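Local coordinates for peptidase M16 domain protein (Alicyclobacillus acidocaldarius subsp. acidocaldarius DSM 446, PDB 4XEA) that is a putative M16-family metallopeptidase, probably cleaving peptides at a metal site formed by its N-terminal half, at residues Gln250-Phe264 / Leu309-Pro323. Residues are numbered along the deposited sequence; the frame is centred on the assembly and turned at random.
Sequences QPRLLVGWKEANGAF and LSNTFGYTLVGGNAP
In the five-stranded mixed sheet of the C-terminal half, strand 252-258 runs antiparallel to strand 314-321, between it and strand 415-422. V255 and V318 form a hydrogen-bonded pair, V255 N reaching V318 O at 2.9 Å almost straight, with the same pattern at L253/G320 and W257/T316. G319 sits tight against the neighbouring strand: its CA lies 3.2 Å from L253 O, where a CB would clash. One face of the sheet packs on helices 265-283 and 325-342, as in M16 domains, where helices cover one side of a sheet. On that face the W257 indole, with CG beside its backbone N (chi1 -68°), meets V318 CG2 edge-on through CZ3 at 3.9 Å, while V255 CG1 of its own strand lies over one ring face. On the other face, N321 OD1 lies over the R252 guanidinium, toward its rim, 3.7 Å from R252 NE; the guanidinium holds Q250 OE1 through NE and NH2 and forms a salt bridge to D145. A leucine at R252 would probably leave D145 without its charged mate and the Q250 amide, stacked on that of N321, freer to turn. Where strand 314-321 begins, water 1 donates to E259 O and accepts from G314 N; past the strands, N311 ND2 donates to A263 O at 2.8 Å.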
ATOM      1  N   GLN A 250      -4.883  22.524  -2.285  1.00 76.39           N
ATOM      2  CA  GLN A 250      -6.332  22.545  -2.103  1.00 74.02           C
ATOM      3  C   GLN A 250      -6.673  22.494  -0.607  1.00 68.89           C
ATOM      4  O   GLN A 250      -5.878  21.994   0.201  1.00 65.82           O
ATOM      5  CB  GLN A 250      -7.020  21.422  -2.903  1.00 75.04           C
ATOM      6  CG  GLN A 250      -6.750  19.995  -2.431  1.00 75.18           C
ATOM      7  CD  GLN A 250      -5.327  19.518  -2.696  1.00 80.23           C
ATOM      8  OE1 GLN A 250      -4.468  19.541  -1.802  1.00 80.43           O
ATOM      9  NE2 GLN A 250      -5.069  19.072  -3.927  1.00 83.60           N
ATOM     10  N   PRO A 251      -7.842  23.037  -0.231  1.00 66.39           N
ATOM     11  CA  PRO A 251      -8.200  22.964   1.186  1.00 63.13           C
ATOM     12  C   PRO A 251      -8.340  21.511   1.667  1.00 60.37           C
ATOM     13  O   PRO A 251      -8.540  20.607   0.840  1.00 60.63           O
ATOM     14  CB  PRO A 251      -9.540  23.709   1.265  1.00 62.93           C
ATOM     15  CG  PRO A 251      -9.628  24.524   0.021  1.00 66.60           C
ATOM     16  CD  PRO A 251      -8.827  23.796  -1.022  1.00 68.32           C
ATOM     17  N   ARG A 252      -8.204  21.297   2.982  1.00 57.69           N
ATOM     18  CA  ARG A 252      -8.449  19.988   3.612  1.00 55.94           C
ATOM     19  C   ARG A 252      -9.331  20.197   4.823  1.00 52.53           C
ATOM     20  O   ARG A 252      -9.155  21.181   5.540  1.00 52.77           O
ATOM     21  CB  ARG A 252      -7.160  19.307   4.094  1.00 55.34           C
ATOM     22  CG  ARG A 252      -6.240  18.806   2.985  1.00 61.55           C
ATOM     23  CD  ARG A 252      -5.242  19.870   2.605  1.00 66.83           C
ATOM     24  NE  ARG A 252      -4.362  19.485   1.484  1.00 71.63           N
ATOM     25  CZ  ARG A 252      -3.363  18.611   1.588  1.00 74.23           C
ATOM     26  NH1 ARG A 252      -3.111  17.990   2.749  1.00 72.93           N
ATOM     27  NH2 ARG A 252      -2.621  18.338   0.522  1.00 76.26           N
ATOM     28  N   LEU A 253     -10.268  19.280   5.038  1.00 49.66           N
ATOM     29  CA  LEU A 253     -11.195  19.349   6.171  1.00 46.66           C
ATOM     30  C   LEU A 253     -11.010  18.091   6.989  1.00 45.05           C
ATOM     31  O   LEU A 253     -10.934  17.020   6.400  1.00 41.91           O
ATOM     32  CB  LEU A 253     -12.641  19.350   5.678  1.00 47.50           C
ATOM     33  CG  LEU A 253     -13.673  19.475   6.834  1.00 48.23           C
ATOM     34  CD1 LEU A 253     -13.716  20.930   7.285  1.00 49.99           C
ATOM     35  CD2 LEU A 253     -15.086  19.020   6.468  1.00 50.40           C
ATOM     36  N   LEU A 254     -10.987  18.222   8.321  1.00 43.62           N
ATOM     37  CA  LEU A 254     -11.043  17.094   9.227  1.00 44.04           C
ATOM     38  C   LEU A 254     -12.112  17.416  10.250  1.00 42.09           C
ATOM     39  O   LEU A 254     -12.092  18.502  10.835  1.00 42.65           O
ATOM     40  CB  LEU A 254      -9.720  16.903   9.961  1.00 43.95           C
ATOM     41  CG  LEU A 254      -8.555  16.129   9.373  1.00 50.05           C
ATOM     42  CD1 LEU A 254      -7.551  16.020  10.523  1.00 52.25           C
ATOM     43  CD2 LEU A 254      -8.950  14.749   8.865  1.00 51.28           C
ATOM     44  N   VAL A 255     -13.061  16.492  10.424  1.00 40.74           N
ATOM     45  CA  VAL A 255     -14.026  16.554  11.477  1.00 39.17           C
ATOM     46  C   VAL A 255     -13.766  15.358  12.401  1.00 38.87           C
ATOM     47  O   VAL A 255     -13.593  14.204  11.921  1.00 39.39           O
ATOM     48  CB  VAL A 255     -15.463  16.476  10.954  1.00 40.48           C
ATOM     49  CG1 VAL A 255     -16.455  16.688  12.135  1.00 39.66           C
ATOM     50  CG2 VAL A 255     -15.713  17.517   9.837  1.00 43.16           C
ATOM     51  N   GLY A 256     -13.691  15.632  13.701  1.00 36.49           N
ATOM     52  CA  GLY A 256     -13.472  14.609  14.673  1.00 36.06           C
ATOM     53  C   GLY A 256     -14.436  14.608  15.834  1.00 35.57           C
ATOM     54  O   GLY A 256     -15.058  15.613  16.140  1.00 35.77           O
ATOM     55  N   TRP A 257     -14.564  13.441  16.468  1.00 35.52           N
ATOM     56  CA  TRP A 257     -15.378  13.267  17.673  1.00 34.29           C
ATOM     57  C   TRP A 257     -14.548  12.579  18.732  1.00 33.88           C
ATOM     58  O   TRP A 257     -13.859  11.609  18.468  1.00 33.07           O
ATOM     59  CB  TRP A 257     -16.625  12.451  17.388  1.00 34.68           C
ATOM     60  CG  TRP A 257     -17.603  13.165  16.493  1.00 38.06           C
ATOM     61  CD1 TRP A 257     -18.670  13.909  16.872  1.00 38.97           C
ATOM     62  CD2 TRP A 257     -17.604  13.151  15.059  1.00 38.90           C
ATOM     63  NE1 TRP A 257     -19.370  14.347  15.756  1.00 40.67           N
ATOM     64  CE2 TRP A 257     -18.705  13.932  14.633  1.00 42.90           C
ATOM     65  CE3 TRP A 257     -16.775  12.557  14.097  1.00 38.03           C
ATOM     66  CZ2 TRP A 257     -18.994  14.145  13.270  1.00 43.08           C
ATOM     67  CZ3 TRP A 257     -17.035  12.778  12.758  1.00 40.38           C
ATOM     68  CH2 TRP A 257     -18.144  13.563  12.349  1.00 42.22           C
ATOM     69  N   LYS A 258     -14.643  13.108  19.943  1.00 33.96           N
ATOM     70  CA  LYS A 258     -13.824  12.710  21.068  1.00 34.58           C
ATOM     71  C   LYS A 258     -14.602  11.694  21.934  1.00 33.42           C
ATOM     72  O   LYS A 258     -15.662  12.043  22.463  1.00 34.71           O
ATOM     73  CB  LYS A 258     -13.621  13.979  21.910  1.00 34.58           C
ATOM     74  CG  LYS A 258     -12.606  13.880  23.055  1.00 34.99           C
ATOM     75  CD  LYS A 258     -12.512  15.208  23.767  1.00 36.66           C
ATOM     76  CE  LYS A 258     -11.369  15.182  24.707  1.00 37.10           C
ATOM     77  NZ  LYS A 258     -11.254  16.419  25.436  1.00 36.14           N
ATOM     78  N   GLU A 259     -14.054  10.497  22.151  1.00 34.32           N
ATOM     79  CA  GLU A 259     -14.592   9.605  23.178  1.00 34.55           C
ATOM     80  C   GLU A 259     -14.328  10.183  24.576  1.00 35.05           C
ATOM     81  O   GLU A 259     -13.252  10.762  24.826  1.00 34.50           O
ATOM     82  CB  GLU A 259     -13.994   8.197  23.133  1.00 35.41           C
ATOM     83  CG  GLU A 259     -14.215   7.404  21.868  1.00 37.17           C
ATOM     84  CD  GLU A 259     -15.619   6.806  21.756  1.00 38.04           C
ATOM     85  OE1 GLU A 259     -16.448   6.916  22.702  1.00 40.02           O
ATOM     86  OE2 GLU A 259     -15.868   6.201  20.690  1.00 38.33           O
ATOM     87  N   ALA A 260     -15.268   9.976  25.497  1.00 35.54           N
ATOM     88  CA  ALA A 260     -15.098  10.444  26.877  1.00 36.50           C
ATOM     89  C   ALA A 260     -13.958   9.694  27.590  1.00 37.29           C
ATOM     90  O   ALA A 260     -13.359  10.219  28.532  1.00 36.75           O
ATOM     91  CB  ALA A 260     -16.444  10.272  27.692  1.00 37.87           C
ATOM     92  N   ASN A 261     -13.732   8.446  27.190  1.00 37.88           N
ATOM     93  CA  ASN A 261     -12.665   7.630  27.771  1.00 39.09           C
ATOM     94  C   ASN A 261     -12.258   6.518  26.825  1.00 37.01           C
ATOM     95  O   ASN A 261     -12.930   6.289  25.816  1.00 36.31           O
ATOM     96  CB  ASN A 261     -13.055   7.096  29.136  1.00 41.69           C
ATOM     97  CG  ASN A 261     -14.451   6.595  29.167  1.00 48.46           C
ATOM     98  OD1 ASN A 261     -14.764   5.569  28.534  1.00 56.71           O
ATOM     99  ND2 ASN A 261     -15.334   7.317  29.892  1.00 48.08           N
ATOM    100  N   GLY A 262     -11.164   5.821  27.163  1.00 35.32           N
ATOM    101  CA  GLY A 262     -10.713   4.697  26.364  1.00 35.68           C
ATOM    102  C   GLY A 262     -11.483   3.422  26.746  1.00 35.81           C
ATOM    103  O   GLY A 262     -12.450   3.482  27.492  1.00 35.23           O
ATOM    104  N   ALA A 263     -11.059   2.282  26.204  1.00 34.90           N
ATOM    105  CA  ALA A 263     -11.682   0.994  26.482  1.00 35.34           C
ATOM    106  C   ALA A 263     -10.590  -0.078  26.527  1.00 36.28           C
ATOM    107  O   ALA A 263      -9.439   0.161  26.073  1.00 35.47           O
ATOM    108  CB  ALA A 263     -12.762   0.688  25.407  1.00 33.19           C
ATOM    109  N   PHE A 264     -10.949  -1.242  27.062  1.00 36.74           N
ATOM    110  CA  PHE A 264     -10.036  -2.341  27.369  1.00 38.48           C
ATOM    111  C   PHE A 264     -10.553  -3.656  26.828  1.00 39.15           C
ATOM    112  O   PHE A 264     -11.738  -3.956  26.906  1.00 38.49           O
ATOM    113  CB  PHE A 264      -9.940  -2.437  28.905  1.00 41.83           C
ATOM    114  CG  PHE A 264      -9.014  -3.489  29.409  1.00 44.53           C
ATOM    115  CD1 PHE A 264      -9.485  -4.768  29.711  1.00 48.97           C
ATOM    116  CD2 PHE A 264      -7.664  -3.195  29.651  1.00 48.16           C
ATOM    117  CE1 PHE A 264      -8.604  -5.749  30.194  1.00 52.47           C
ATOM    118  CE2 PHE A 264      -6.782  -4.186  30.162  1.00 48.78           C
ATOM    119  CZ  PHE A 264      -7.251  -5.432  30.421  1.00 50.63           C
ATOM    120  N   LEU A 309      -8.958   3.740  18.915  1.00 34.91           N
ATOM    121  CA  LEU A 309      -9.370   3.449  20.291  1.00 34.89           C
ATOM    122  C   LEU A 309      -8.225   2.758  21.024  1.00 35.02           C
ATOM    123  O   LEU A 309      -7.598   1.808  20.498  1.00 34.58           O
ATOM    124  CB  LEU A 309     -10.620   2.555  20.316  1.00 35.13           C
ATOM    125  CG  LEU A 309     -11.295   2.293  21.685  1.00 34.61           C
ATOM    126  CD1 LEU A 309     -11.650   3.573  22.446  1.00 32.49           C
ATOM    127  CD2 LEU A 309     -12.499   1.400  21.427  1.00 33.89           C
ATOM    128  N   SER A 310      -7.973   3.253  22.225  1.00 34.65           N
ATOM    129  CA  SER A 310      -6.877   2.794  23.065  1.00 35.36           C
ATOM    130  C   SER A 310      -7.444   2.703  24.500  1.00 34.33           C
ATOM    131  O   SER A 310      -8.613   3.021  24.734  1.00 32.13           O
ATOM    132  CB  SER A 310      -5.775   3.860  22.977  1.00 36.20           C
ATOM    133  OG  SER A 310      -4.592   3.464  23.568  1.00 39.94           O
ATOM    134  N   ASN A 311      -6.625   2.256  25.442  1.00 34.51           N
ATOM    135  CA  ASN A 311      -7.051   2.134  26.829  1.00 34.52           C
ATOM    136  C   ASN A 311      -7.456   3.455  27.494  1.00 35.27           C
ATOM    137  O   ASN A 311      -8.382   3.455  28.344  1.00 35.50           O
ATOM    138  CB  ASN A 311      -5.997   1.403  27.676  1.00 34.62           C
ATOM    139  CG  ASN A 311      -5.853  -0.088  27.365  1.00 35.47           C
ATOM    140  OD1 ASN A 311      -4.888  -0.684  27.818  1.00 37.52           O
ATOM    141  ND2 ASN A 311      -6.822  -0.725  26.649  1.00 33.76           N
ATOM    142  N   THR A 312      -6.811   4.577  27.129  1.00 34.53           N
ATOM    143  CA  THR A 312      -7.043   5.846  27.804  1.00 35.77           C
ATOM    144  C   THR A 312      -7.627   6.959  26.921  1.00 35.05           C
ATOM    145  O   THR A 312      -7.862   8.067  27.405  1.00 34.95           O
ATOM    146  CB  THR A 312      -5.762   6.388  28.411  1.00 36.74           C
ATOM    147  OG1 THR A 312      -4.873   6.809  27.344  1.00 37.49           O
ATOM    148  CG2 THR A 312      -5.096   5.278  29.309  1.00 40.85           C
ATOM    149  N   PHE A 313      -7.899   6.665  25.654  1.00 34.07           N
ATOM    150  CA  PHE A 313      -8.534   7.683  24.786  1.00 33.17           C
ATOM    151  C   PHE A 313      -9.109   7.028  23.563  1.00 32.05           C
ATOM    152  O   PHE A 313      -8.789   5.878  23.252  1.00 33.05           O
ATOM    153  CB  PHE A 313      -7.487   8.713  24.352  1.00 32.51           C
ATOM    154  CG  PHE A 313      -6.471   8.168  23.395  1.00 34.51           C
ATOM    155  CD1 PHE A 313      -6.673   8.293  22.011  1.00 35.67           C
ATOM    156  CD2 PHE A 313      -5.358   7.489  23.834  1.00 35.01           C
ATOM    157  CE1 PHE A 313      -5.790   7.773  21.116  1.00 37.89           C
ATOM    158  CE2 PHE A 313      -4.448   6.968  22.927  1.00 37.30           C
ATOM    159  CZ  PHE A 313      -4.666   7.094  21.567  1.00 36.81           C
ATOM    160  N   GLY A 314      -9.951   7.750  22.855  1.00 31.79           N
ATOM    161  CA  GLY A 314     -10.373   7.343  21.527  1.00 32.86           C
ATOM    162  C   GLY A 314     -10.984   8.492  20.747  1.00 32.17           C
ATOM    163  O   GLY A 314     -11.507   9.457  21.335  1.00 31.26           O
ATOM    164  N   TYR A 315     -10.955   8.374  19.418  1.00 33.88           N
ATOM    165  CA  TYR A 315     -11.608   9.388  18.556  1.00 34.41           C
ATOM    166  C   TYR A 315     -11.956   8.869  17.170  1.00 35.51           C
ATOM    167  O   TYR A 315     -11.359   7.889  16.695  1.00 33.26           O
ATOM    168  CB  TYR A 315     -10.711  10.610  18.390  1.00 34.47           C
ATOM    169  CG  TYR A 315      -9.323  10.333  17.885  1.00 35.27           C
ATOM    170  CD1 TYR A 315      -9.053  10.205  16.507  1.00 34.75           C
ATOM    171  CD2 TYR A 315      -8.258  10.158  18.767  1.00 37.81           C
ATOM    172  CE1 TYR A 315      -7.776   9.896  16.048  1.00 38.22           C
ATOM    173  CE2 TYR A 315      -6.989   9.893  18.298  1.00 38.29           C
ATOM    174  CZ  TYR A 315      -6.757   9.748  16.953  1.00 39.36           C
ATOM    175  OH  TYR A 315      -5.503   9.461  16.498  1.00 43.15           O
ATOM    176  N   THR A 316     -12.930   9.548  16.548  1.00 35.42           N
ATOM    177  CA  THR A 316     -13.267   9.376  15.128  1.00 36.50           C
ATOM    178  C   THR A 316     -12.731  10.580  14.344  1.00 37.36           C
ATOM    179  O   THR A 316     -12.771  11.733  14.863  1.00 35.77           O
ATOM    180  CB  THR A 316     -14.814   9.307  14.978  1.00 37.23           C
ATOM    181  OG1 THR A 316     -15.316   8.229  15.769  1.00 37.57           O
ATOM    182  CG2 THR A 316     -15.239   9.176  13.539  1.00 36.29           C
ATOM    183  N   LEU A 317     -12.202  10.315  13.133  1.00 37.97           N
ATOM    184  CA  LEU A 317     -11.813  11.327  12.160  1.00 40.00           C
ATOM    185  C   LEU A 317     -12.404  11.060  10.786  1.00 41.57           C
ATOM    186  O   LEU A 317     -12.337   9.915  10.275  1.00 42.20           O
ATOM    187  CB  LEU A 317     -10.314  11.278  11.935  1.00 42.44           C
ATOM    188  CG  LEU A 317      -9.404  11.643  13.080  1.00 45.96           C
ATOM    189  CD1 LEU A 317      -7.948  11.634  12.493  1.00 50.08           C
ATOM    190  CD2 LEU A 317      -9.796  13.017  13.661  1.00 48.60           C
ATOM    191  N   VAL A 318     -12.932  12.103  10.157  1.00 40.35           N
ATOM    192  CA  VAL A 318     -13.476  12.003   8.815  1.00 42.44           C
ATOM    193  C   VAL A 318     -13.023  13.214   8.031  1.00 41.82           C
ATOM    194  O   VAL A 318     -13.052  14.339   8.547  1.00 40.79           O
ATOM    195  CB  VAL A 318     -15.029  12.003   8.832  1.00 43.31           C
ATOM    196  CG1 VAL A 318     -15.613  11.907   7.397  1.00 45.44           C
ATOM    197  CG2 VAL A 318     -15.561  10.865   9.709  1.00 44.16           C
ATOM    198  N   GLY A 319     -12.656  13.011   6.777  1.00 42.78           N
ATOM    199  CA  GLY A 319     -12.363  14.153   5.910  1.00 44.65           C
ATOM    200  C   GLY A 319     -11.355  13.836   4.840  1.00 45.94           C
ATOM    201  O   GLY A 319     -11.171  12.684   4.468  1.00 46.30           O
ATOM    202  N   GLY A 320     -10.717  14.870   4.329  1.00 47.58           N
ATOM    203  CA  GLY A 320      -9.754  14.722   3.241  1.00 49.46           C
ATOM    204  C   GLY A 320      -9.727  16.044   2.507  1.00 51.87           C
ATOM    205  O   GLY A 320     -10.065  17.099   3.092  1.00 51.20           O
ATOM    206  N   ASN A 321      -9.336  15.995   1.231  1.00 53.49           N
ATOM    207  CA  ASN A 321      -9.343  17.164   0.371  1.00 56.29           C
ATOM    208  C   ASN A 321     -10.779  17.678   0.199  1.00 57.14           C
ATOM    209  O   ASN A 321     -11.716  16.891  -0.002  1.00 56.73           O
ATOM    210  CB  ASN A 321      -8.779  16.842  -1.023  1.00 58.97           C
ATOM    211  CG  ASN A 321      -7.291  16.497  -1.006  1.00 60.05           C
ATOM    212  OD1 ASN A 321      -6.547  16.893  -0.113  1.00 58.53           O
ATOM    213  ND2 ASN A 321      -6.857  15.752  -2.024  1.00 62.42           N
ATOM    214  N   ALA A 322     -10.929  19.003   0.226  1.00 58.04           N
ATOM    215  CA  ALA A 322     -12.237  19.626   0.242  1.00 59.00           C
ATOM    216  C   ALA A 322     -12.191  20.995  -0.467  1.00 61.95           C
ATOM    217  O   ALA A 322     -11.845  22.004   0.166  1.00 61.60           O
ATOM    218  CB  ALA A 322     -12.695  19.800   1.687  1.00 55.29           C
ATOM    219  N   PRO A 323     -12.564  21.049  -1.760  1.00 65.48           N
ATOM    220  CA  PRO A 323     -12.503  22.334  -2.466  1.00 68.27           C
ATOM    221  C   PRO A 323     -13.406  23.405  -1.855  1.00 68.22           C
ATOM    222  O   PRO A 323     -13.134  24.599  -2.009  1.00 70.21           O
ATOM    223  CB  PRO A 323     -12.980  21.990  -3.897  1.00 71.41           C
ATOM    224  CG  PRO A 323     -12.840  20.538  -4.014  1.00 70.23           C
ATOM    225  CD  PRO A 323     -13.052  19.976  -2.638  1.00 66.91           C
TER
HETATM  226  O   HOH W   1     -10.645  10.423  24.161  1.00 31.79           O